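Local atomic coordinates of geranyl diphosphate synthase small subunit (Antirrhinum majus, PDB entry 3QKC), a protein that probably acts as the modifying, non-catalytic partner in a heteromeric prenyltransferase that makes geranyl diphosphate from dimethylallyl and isopentenyl diphosphates. Residues T47-C53 / L183-A188; D16-L21 / M68-A72; T41-T47 / H75-V79. All blocks are in the same frame, centred on the assembly; numbering follows the deposited sequence.

Contact 1 of 3, residues T47-C53 / L183-A188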
loop_
_atom_site.group_PDB
_atom_site.type_symbol
_atom_site.label_atom_id
_atom_site.label_comp_id
_atom_site.label_asym_id
_atom_site.label_seq_id
_atom_site.Cartn_x
_atom_site.Cartn_y
_atom_site.Cartn_z
ATOM N N THR A 47 -16.975 -7.775 -1.773
ATOM C CA THR A 47 -16.411 -9.060 -2.157
ATOM C C THR A 47 -16.581 -10.016 -1.005
ATOM O O THR A 47 -16.377 -9.629 0.150
ATOM C CB THR A 47 -14.920 -9.005 -2.548
ATOM O OG1 THR A 47 -14.403 -10.344 -2.573
ATOM C CG2 THR A 47 -14.095 -8.169 -1.537
ATOM N N SER A 48 -16.950 -11.256 -1.330
ATOM C CA SER A 48 -17.100 -12.321 -0.340
ATOM C C SER A 48 -15.786 -12.696 0.364
ATOM O O SER A 48 -15.813 -13.375 1.396
ATOM C CB SER A 48 -17.720 -13.560 -0.986
ATOM O OG SER A 48 -16.938 -14.006 -2.071
ATOM N N ALA A 49 -14.656 -12.254 -0.202
ATOM C CA ALA A 49 -13.321 -12.399 0.418
ATOM C C ALA A 49 -13.234 -11.749 1.790
ATOM O O ALA A 49 -12.576 -12.274 2.670
ATOM C CB ALA A 49 -12.205 -11.848 -0.510
ATOM N N SER A 50 -13.911 -10.617 1.967
ATOM C CA SER A 50 -14.007 -9.947 3.272
ATOM C C SER A 50 -14.746 -10.756 4.328
ATOM O O SER A 50 -14.299 -10.835 5.479
ATOM C CB SER A 50 -14.661 -8.572 3.134
ATOM O OG SER A 50 -13.949 -7.795 2.218
ATOM N N ALA A 51 -15.884 -11.337 3.968
ATOM C CA ALA A 51 -16.596 -12.188 4.934
ATOM C C ALA A 51 -15.825 -13.473 5.226
ATOM O O ALA A 51 -15.856 -13.966 6.351
ATOM C CB ALA A 51 -18.002 -12.508 4.463
ATOM N N LEU A 52 -15.144 -14.033 4.220
ATOM C CA LEU A 52 -14.352 -15.248 4.458
ATOM C C LEU A 52 -13.275 -15.008 5.531
ATOM O O LEU A 52 -13.017 -15.871 6.372
ATOM C CB LEU A 52 -13.727 -15.768 3.165
ATOM C CG LEU A 52 -12.859 -17.027 3.208
ATOM C CD1 LEU A 52 -13.613 -18.201 3.860
ATOM C CD2 LEU A 52 -12.345 -17.410 1.815
ATOM N N CYS A 53 -12.656 -13.830 5.495
ATOM C CA CYS A 53 -11.685 -13.456 6.513
ATOM C C CYS A 53 -12.227 -13.618 7.916
ATOM O O CYS A 53 -11.606 -14.278 8.741
ATOM C CB CYS A 53 -11.210 -12.025 6.319
ATOM S SG CYS A 53 -9.902 -11.615 7.505
ATOM N N LEU A 183 -7.380 -12.715 -3.580
ATOM C CA LEU A 183 -8.111 -11.948 -2.554
ATOM C C LEU A 183 -8.757 -12.855 -1.508
ATOM O O LEU A 183 -8.617 -12.606 -0.313
ATOM C CB LEU A 183 -9.118 -10.991 -3.180
ATOM C CG LEU A 183 -9.472 -9.661 -2.500
ATOM C CD1 LEU A 183 -8.301 -8.968 -1.859
ATOM C CD2 LEU A 183 -10.097 -8.750 -3.538
ATOM N N HIS A 184 -9.417 -13.931 -1.936
ATOM C CA HIS A 184 -10.011 -14.868 -0.971
ATOM C C HIS A 184 -8.940 -15.634 -0.153
ATOM O O HIS A 184 -9.080 -15.816 1.065
ATOM C CB HIS A 184 -10.954 -15.833 -1.683
ATOM C CG HIS A 184 -12.258 -15.220 -2.099
ATOM N ND1 HIS A 184 -12.358 -14.272 -3.097
ATOM C CD2 HIS A 184 -13.524 -15.439 -1.658
ATOM C CE1 HIS A 184 -13.628 -13.933 -3.247
ATOM N NE2 HIS A 184 -14.355 -14.633 -2.395
ATOM N N ALA A 185 -7.879 -16.068 -0.838
ATOM C CA ALA A 185 -6.769 -16.764 -0.199
ATOM C C ALA A 185 -6.208 -15.932 0.964
ATOM O O ALA A 185 -6.067 -16.425 2.082
ATOM C CB ALA A 185 -5.678 -17.076 -1.230
ATOM N N CYS A 186 -5.945 -14.658 0.691
ATOM C CA CYS A 186 -5.467 -13.702 1.676
ATOM C C CYS A 186 -6.455 -13.503 2.819
ATOM O O CYS A 186 -6.077 -13.516 4.006
ATOM C CB CYS A 186 -5.185 -12.372 0.992
ATOM S SG CYS A 186 -4.898 -11.010 2.138
ATOM N N GLY A 187 -7.713 -13.281 2.469
ATOM C CA GLY A 187 -8.760 -13.193 3.475
ATOM C C GLY A 187 -8.751 -14.390 4.412
ATOM O O GLY A 187 -8.736 -14.235 5.632
ATOM N N ALA A 188 -8.759 -15.590 3.832
ATOM C CA ALA A 188 -8.824 -16.816 4.617
ATOM C C ALA A 188 -7.565 -16.965 5.460
ATOM O O ALA A 188 -7.643 -17.287 6.647
ATOM C CB ALA A 188 -9.004 -17.995 3.712
#

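Contact 2 of 3, residues D16-L21 / M68-A72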
loop_
_atom_site.group_PDB
_atom_site.type_symbol
_atom_site.label_atom_id
_atom_site.label_comp_id
_atom_site.label_asym_id
_atom_site.label_seq_id
_atom_site.Cartn_x
_atom_site.Cartn_y
_atom_site.Cartn_z
ATOM N N ASP A 16 -21.057 -5.783 10.162
ATOM C CA ASP A 16 -20.009 -5.471 11.134
ATOM C C ASP A 16 -18.788 -4.849 10.451
ATOM O O ASP A 16 -18.191 -3.898 10.965
ATOM C CB ASP A 16 -19.588 -6.716 11.920
ATOM C CG ASP A 16 -20.637 -7.172 12.914
ATOM O OD1 ASP A 16 -21.335 -6.326 13.506
ATOM O OD2 ASP A 16 -20.757 -8.391 13.124
ATOM N N ILE A 17 -18.424 -5.382 9.292
ATOM C CA ILE A 17 -17.323 -4.815 8.516
ATOM C C ILE A 17 -17.615 -3.370 8.100
ATOM O O ILE A 17 -16.784 -2.476 8.316
ATOM C CB ILE A 17 -16.967 -5.696 7.302
ATOM C CG1 ILE A 17 -16.339 -7.016 7.776
ATOM C CG2 ILE A 17 -16.030 -4.967 6.384
ATOM C CD1 ILE A 17 -16.261 -8.109 6.694
ATOM N N GLU A 18 -18.794 -3.137 7.521
ATOM C CA GLU A 18 -19.171 -1.789 7.080
ATOM C C GLU A 18 -19.195 -0.779 8.235
ATOM O O GLU A 18 -18.746 0.365 8.068
ATOM C CB GLU A 18 -20.515 -1.796 6.350
ATOM C CG GLU A 18 -20.755 -0.541 5.519
ATOM C CD GLU A 18 -22.075 -0.560 4.756
ATOM O OE1 GLU A 18 -23.145 -0.779 5.382
ATOM O OE2 GLU A 18 -22.032 -0.344 3.522
ATOM N N SER A 19 -19.701 -1.207 9.395
ATOM C CA SER A 19 -19.736 -0.355 10.589
ATOM C C SER A 19 -18.327 -0.058 11.100
ATOM O O SER A 19 -18.057 1.033 11.607
ATOM C CB SER A 19 -20.570 -0.991 11.707
ATOM O OG SER A 19 -21.956 -0.836 11.448
ATOM N N TYR A 20 -17.437 -1.034 10.964
ATOM C CA TYR A 20 -16.056 -0.855 11.356
ATOM C C TYR A 20 -15.359 0.183 10.460
ATOM O O TYR A 20 -14.624 1.043 10.940
ATOM C CB TYR A 20 -15.315 -2.188 11.307
ATOM C CG TYR A 20 -13.872 -2.031 11.687
ATOM C CD1 TYR A 20 -12.895 -1.853 10.715
ATOM C CD2 TYR A 20 -13.488 -2.011 13.027
ATOM C CE1 TYR A 20 -11.572 -1.687 11.051
ATOM C CE2 TYR A 20 -12.158 -1.846 13.375
ATOM C CZ TYR A 20 -11.210 -1.687 12.375
ATOM O OH TYR A 20 -9.894 -1.520 12.714
ATOM N N LEU A 21 -15.602 0.096 9.159
ATOM C CA LEU A 21 -15.031 1.040 8.217
ATOM C C LEU A 21 -15.603 2.445 8.396
ATOM O O LEU A 21 -14.904 3.435 8.196
ATOM C CB LEU A 21 -15.245 0.547 6.782
ATOM C CG LEU A 21 -14.277 -0.559 6.330
ATOM C CD1 LEU A 21 -14.850 -1.334 5.162
ATOM C CD2 LEU A 21 -12.926 0.011 5.984
ATOM N N MET A 68 -11.546 -8.045 12.337
ATOM C CA MET A 68 -12.336 -6.947 11.786
ATOM C C MET A 68 -11.472 -6.008 10.948
ATOM O O MET A 68 -11.862 -5.601 9.850
ATOM C CB MET A 68 -13.032 -6.181 12.920
ATOM C CG MET A 68 -14.430 -5.622 12.597
ATOM S SD MET A 68 -15.565 -6.652 11.626
ATOM C CE MET A 68 -15.733 -8.105 12.629
ATOM N N ALA A 69 -10.293 -5.674 11.463
ATOM C CA ALA A 69 -9.349 -4.814 10.727
ATOM C C ALA A 69 -8.866 -5.443 9.423
ATOM O O ALA A 69 -8.842 -4.773 8.383
ATOM C CB ALA A 69 -8.158 -4.434 11.616
ATOM N N ALA A 70 -8.489 -6.721 9.481
ATOM C CA ALA A 70 -8.070 -7.499 8.307
ATOM C C ALA A 70 -9.186 -7.594 7.251
ATOM O O ALA A 70 -8.951 -7.362 6.068
ATOM C CB ALA A 70 -7.660 -8.871 8.736
ATOM N N ALA A 71 -10.398 -7.920 7.697
ATOM C CA ALA A 71 -11.539 -8.067 6.808
ATOM C C ALA A 71 -11.821 -6.766 6.075
ATOM O O ALA A 71 -12.137 -6.780 4.892
ATOM C CB ALA A 71 -12.765 -8.522 7.585
ATOM N N ALA A 72 -11.677 -5.652 6.797
ATOM C CA ALA A 72 -11.871 -4.304 6.273
ATOM C C ALA A 72 -10.754 -3.927 5.305
ATOM O O ALA A 72 -11.001 -3.295 4.265
ATOM C CB ALA A 72 -11.930 -3.304 7.431
#

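Contact 3 of 3, residues T41-T47 / H75-V79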
loop_
_atom_site.group_PDB
_atom_site.type_symbol
_atom_site.label_atom_id
_atom_site.label_comp_id
_atom_site.label_asym_id
_atom_site.label_seq_id
_atom_site.Cartn_x
_atom_site.Cartn_y
_atom_site.Cartn_z
ATOM N N THR A 41 -15.506 3.638 -1.215
ATOM C CA THR A 41 -15.494 2.484 -0.322
ATOM C C THR A 41 -16.882 1.860 -0.147
ATOM O O THR A 41 -17.037 0.639 -0.267
ATOM C CB THR A 41 -14.875 2.868 1.045
ATOM O OG1 THR A 41 -13.564 3.398 0.829
ATOM C CG2 THR A 41 -14.790 1.679 2.004
ATOM N N PHE A 42 -17.880 2.692 0.118
ATOM C CA PHE A 42 -19.246 2.211 0.357
ATOM C C PHE A 42 -20.149 2.155 -0.874
ATOM O O PHE A 42 -21.250 1.608 -0.804
ATOM C CB PHE A 42 -19.907 3.015 1.485
ATOM C CG PHE A 42 -19.063 3.080 2.725
ATOM C CD1 PHE A 42 -18.231 4.166 2.956
ATOM C CD2 PHE A 42 -19.070 2.044 3.636
ATOM C CE1 PHE A 42 -17.415 4.211 4.089
ATOM C CE2 PHE A 42 -18.261 2.081 4.769
ATOM C CZ PHE A 42 -17.437 3.163 4.994
ATOM N N ALA A 43 -19.697 2.711 -1.995
ATOM C CA ALA A 43 -20.436 2.539 -3.256
ATOM C C ALA A 43 -19.979 1.275 -3.996
ATOM O O ALA A 43 -20.687 0.764 -4.861
ATOM C CB ALA A 43 -20.272 3.756 -4.163
ATOM N N ALA A 44 -18.786 0.789 -3.677
ATOM C CA ALA A 44 -18.212 -0.323 -4.430
ATOM C C ALA A 44 -18.960 -1.634 -4.156
ATOM O O ALA A 44 -19.420 -1.848 -3.038
ATOM C CB ALA A 44 -16.766 -0.471 -4.084
ATOM N N PRO A 45 -19.075 -2.521 -5.172
ATOM C CA PRO A 45 -19.600 -3.871 -4.887
ATOM C C PRO A 45 -18.758 -4.540 -3.800
ATOM O O PRO A 45 -17.556 -4.295 -3.712
ATOM C CB PRO A 45 -19.438 -4.615 -6.219
ATOM C CG PRO A 45 -19.340 -3.522 -7.270
ATOM C CD PRO A 45 -18.659 -2.371 -6.579
ATOM N N ARG A 46 -19.393 -5.331 -2.949
ATOM C CA ARG A 46 -18.669 -6.015 -1.883
ATOM C C ARG A 46 -17.951 -7.229 -2.487
ATOM O O ARG A 46 -18.246 -7.621 -3.612
ATOM C CB ARG A 46 -19.622 -6.399 -0.731
ATOM C CG ARG A 46 -20.557 -7.570 -1.010
ATOM C CD ARG A 46 -22.004 -7.241 -0.578
ATOM N NE ARG A 46 -22.938 -8.375 -0.555
ATOM C CZ ARG A 46 -23.185 -9.205 -1.569
ATOM N NH1 ARG A 46 -22.527 -9.090 -2.724
ATOM N NH2 ARG A 46 -24.074 -10.189 -1.410
ATOM N N THR A 47 -16.975 -7.775 -1.773
ATOM C CA THR A 47 -16.411 -9.060 -2.157
ATOM C C THR A 47 -16.581 -10.016 -1.005
ATOM O O THR A 47 -16.377 -9.629 0.150
ATOM C CB THR A 47 -14.920 -9.005 -2.548
ATOM O OG1 THR A 47 -14.403 -10.344 -2.573
ATOM C CG2 THR A 47 -14.095 -8.169 -1.537
ATOM N N HIS A 75 -11.449 -5.655 2.044
ATOM C CA HIS A 75 -12.459 -4.910 1.324
ATOM C C HIS A 75 -11.829 -3.721 0.627
ATOM O O HIS A 75 -12.090 -3.494 -0.536
ATOM C CB HIS A 75 -13.597 -4.450 2.248
ATOM C CG HIS A 75 -14.562 -3.509 1.589
ATOM N ND1 HIS A 75 -15.483 -3.917 0.646
ATOM C CD2 HIS A 75 -14.737 -2.174 1.723
ATOM C CE1 HIS A 75 -16.190 -2.880 0.235
ATOM N NE2 HIS A 75 -15.758 -1.808 0.876
ATOM N N LEU A 76 -10.976 -2.990 1.333
ATOM C CA LEU A 76 -10.286 -1.816 0.776
ATOM C C LEU A 76 -9.319 -2.141 -0.366
ATOM O O LEU A 76 -9.258 -1.394 -1.359
ATOM C CB LEU A 76 -9.572 -1.022 1.887
ATOM C CG LEU A 76 -10.518 -0.272 2.869
ATOM C CD1 LEU A 76 -9.796 0.049 4.167
ATOM C CD2 LEU A 76 -11.104 1.015 2.267
ATOM N N MET A 77 -8.577 -3.252 -0.266
ATOM C CA MET A 77 -7.693 -3.623 -1.384
ATOM C C MET A 77 -8.554 -3.790 -2.614
ATOM O O MET A 77 -8.204 -3.314 -3.693
ATOM C CB MET A 77 -6.896 -4.919 -1.140
ATOM C CG MET A 77 -5.866 -4.871 -0.019
ATOM S SD MET A 77 -4.660 -3.528 -0.085
ATOM C CE MET A 77 -5.443 -2.443 1.135
ATOM N N HIS A 78 -9.673 -4.490 -2.429
ATOM C CA HIS A 78 -10.644 -4.739 -3.482
ATOM C C HIS A 78 -11.198 -3.447 -4.068
ATOM O O HIS A 78 -11.328 -3.333 -5.299
ATOM C CB HIS A 78 -11.776 -5.628 -2.948
ATOM C CG HIS A 78 -13.070 -5.536 -3.718
ATOM N ND1 HIS A 78 -13.277 -6.180 -4.920
ATOM C CD2 HIS A 78 -14.250 -4.943 -3.403
ATOM C CE1 HIS A 78 -14.510 -5.951 -5.335
ATOM N NE2 HIS A 78 -15.124 -5.210 -4.427
ATOM N N VAL A 79 -11.553 -2.504 -3.187
ATOM C CA VAL A 79 -12.028 -1.184 -3.600
ATOM C C VAL A 79 -10.950 -0.453 -4.379
ATOM O O VAL A 79 -11.242 0.170 -5.416
ATOM C CB VAL A 79 -12.494 -0.303 -2.394
ATOM C CG1 VAL A 79 -12.644 1.176 -2.812
ATOM C CG2 VAL A 79 -13.804 -0.813 -1.832
HETATM O O HOH W 1 -16.083 -6.519 0.576
#

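Contact 1 of 3, residues T47-C53 / L183-A188
A49 and C53 face H184 and G187 where helix 48-59 runs almost parallel to helix 169-195, the short axes 7.6 Å apart and inclined at 19°. This is a buried helix-helix seam near the centre of the all-helical isoprenoid synthase fold. The spacing is close for two helices, and the small residues account for it. A49 packs its methyl over one face of the H184 imidazole, CB standing 3.6 Å from the ring centroid, a CH-pi contact made almost along the ring normal. At the ring's edge, in its plane, S48 OG hydrogen-bonds to H184 NE2 at 2.7 Å, and Q216 adds a weak bond to the same hydroxyl. The other nitrogen, ND1, is bonded to E180 O one turn back on its own helix, so both nitrogens are gripped and the rotation of the ring is fixed. H184 reaches across because its CG lies anti to its own carbonyl carbon (chi1 -74°), which swings the imidazole over the start of helix 48-59. That start is capped by T47, whose OG1 accepts from A49 N at 3.1 Å. Apolar packing between the helices adds to this: L183 CG lies 4.0 Å from A49 CB, and L52 brings its CD2 branch to A188 CB at 3.9 Å. G187 suits its place because a beta carbon would run into A49 O. With none there, the backbones close up until C53 CA stands 3.2 Å from G187 O in a CA-H...O contact.

Contact 2 of 3, residues D16-L21 / M68-A72
Y20, I17 and L21 of helix 5-24 pack against M68, A71 and A72 at the start of helix 68-85, a nearly perpendicular helix crossing (89°) in the all-helical isoprenoid synthase fold. Contact between the two segments is apolar. The aromatic part belongs to Y20, whose CG, anti to the backbone N (chi1 179°), carries the ring toward the other helix. One ring face lies over the backbone at M68 and A69, and M68 CG approaches Y20 CG to 3.7 Å. Y20 CD1 lies 3.7 Å from A72 CB, and at the far end of the ring Y20 OH reaches A69 CB at 3.6 Å. With an alanine in place of Y20, the M68 side chain and the A72 methyl would probably lose much of their packing on that side and a gap would open between the helices. The sulfur contacts come from M68, whose chain bends at chi2 and chi3 and sets SD 3.9 Å from I17 CG1, beside the D16 backbone; the D16 carboxylate itself turns to a salt bridge with R64. The aliphatic contacts rely on alanines, small enough to admit branched side chains: A72 CB meets L21 CD2, and I17 CD1 touches A71 CB at 3.6 Å.

Contact 3 of 3, residues T41-T47 / H75-V79
H75 and H78, one turn apart on helix 68-85, each point an imidazole edge at a backbone carbonyl of the segment 41-47. H75 has its CG anti to the backbone N (chi1 172°), which extends NE2 to T41 O for a hydrogen bond of 3.0 Å. P45, four residues on, has no N-H to offer this carbonyl. H75 ND1 lies 2.7 Å from a water, and that water accepts from T47 N, so the ring links the last turn of helix 34-43 to T47, the N-cap of the next helix. H78 makes a shorter bond, NE2 to P45 O at 2.7 Å. Both oxygens lie near the plane of their ring, but the donor is tilted from the carbonyl plane at T41 and sits above it at P45. T47 lays its CG2 methyl over one face of H78, displaced toward the rim, a CH-pi contact 3.8 Å from the centroid. V79 CG2 lies over a face of H75 and also meets A44 CB at 3.7 Å. L76 CD2 packs against the T41 side chain, near OG1 and CG2, and R46 NE forms a salt bridge with E14. Histidine suits both places, since a single ring can donate at its edge while packing through its face. Side-chain-to-backbone bonds thus pin the connection between helices 34-43 and 48-59 to a neighbouring helix of the all-helical isoprenoid synthase fold.

Overall arrangement
From the N terminus, helix 5-24 enters contact 2, which closes a loop of 46 intervening residues on the start of helix 68-85. Contact 3 begins within that loop, at the end of helix 34-43, and closes a little further along the same helix 68-85. Contact 1 starts where contact 3's first segment ends, sharing T47, and spans 129 intervening residues to helix 169-195. Each pair therefore crosses along the chain, and none nests. In space they also touch: L21 of contact 2 meets H75 and L76 of contact 3, while L183 of contact 1 packs on H78. Together they tie the N-terminal helices, through helix 68-85, to the later helix 169-195.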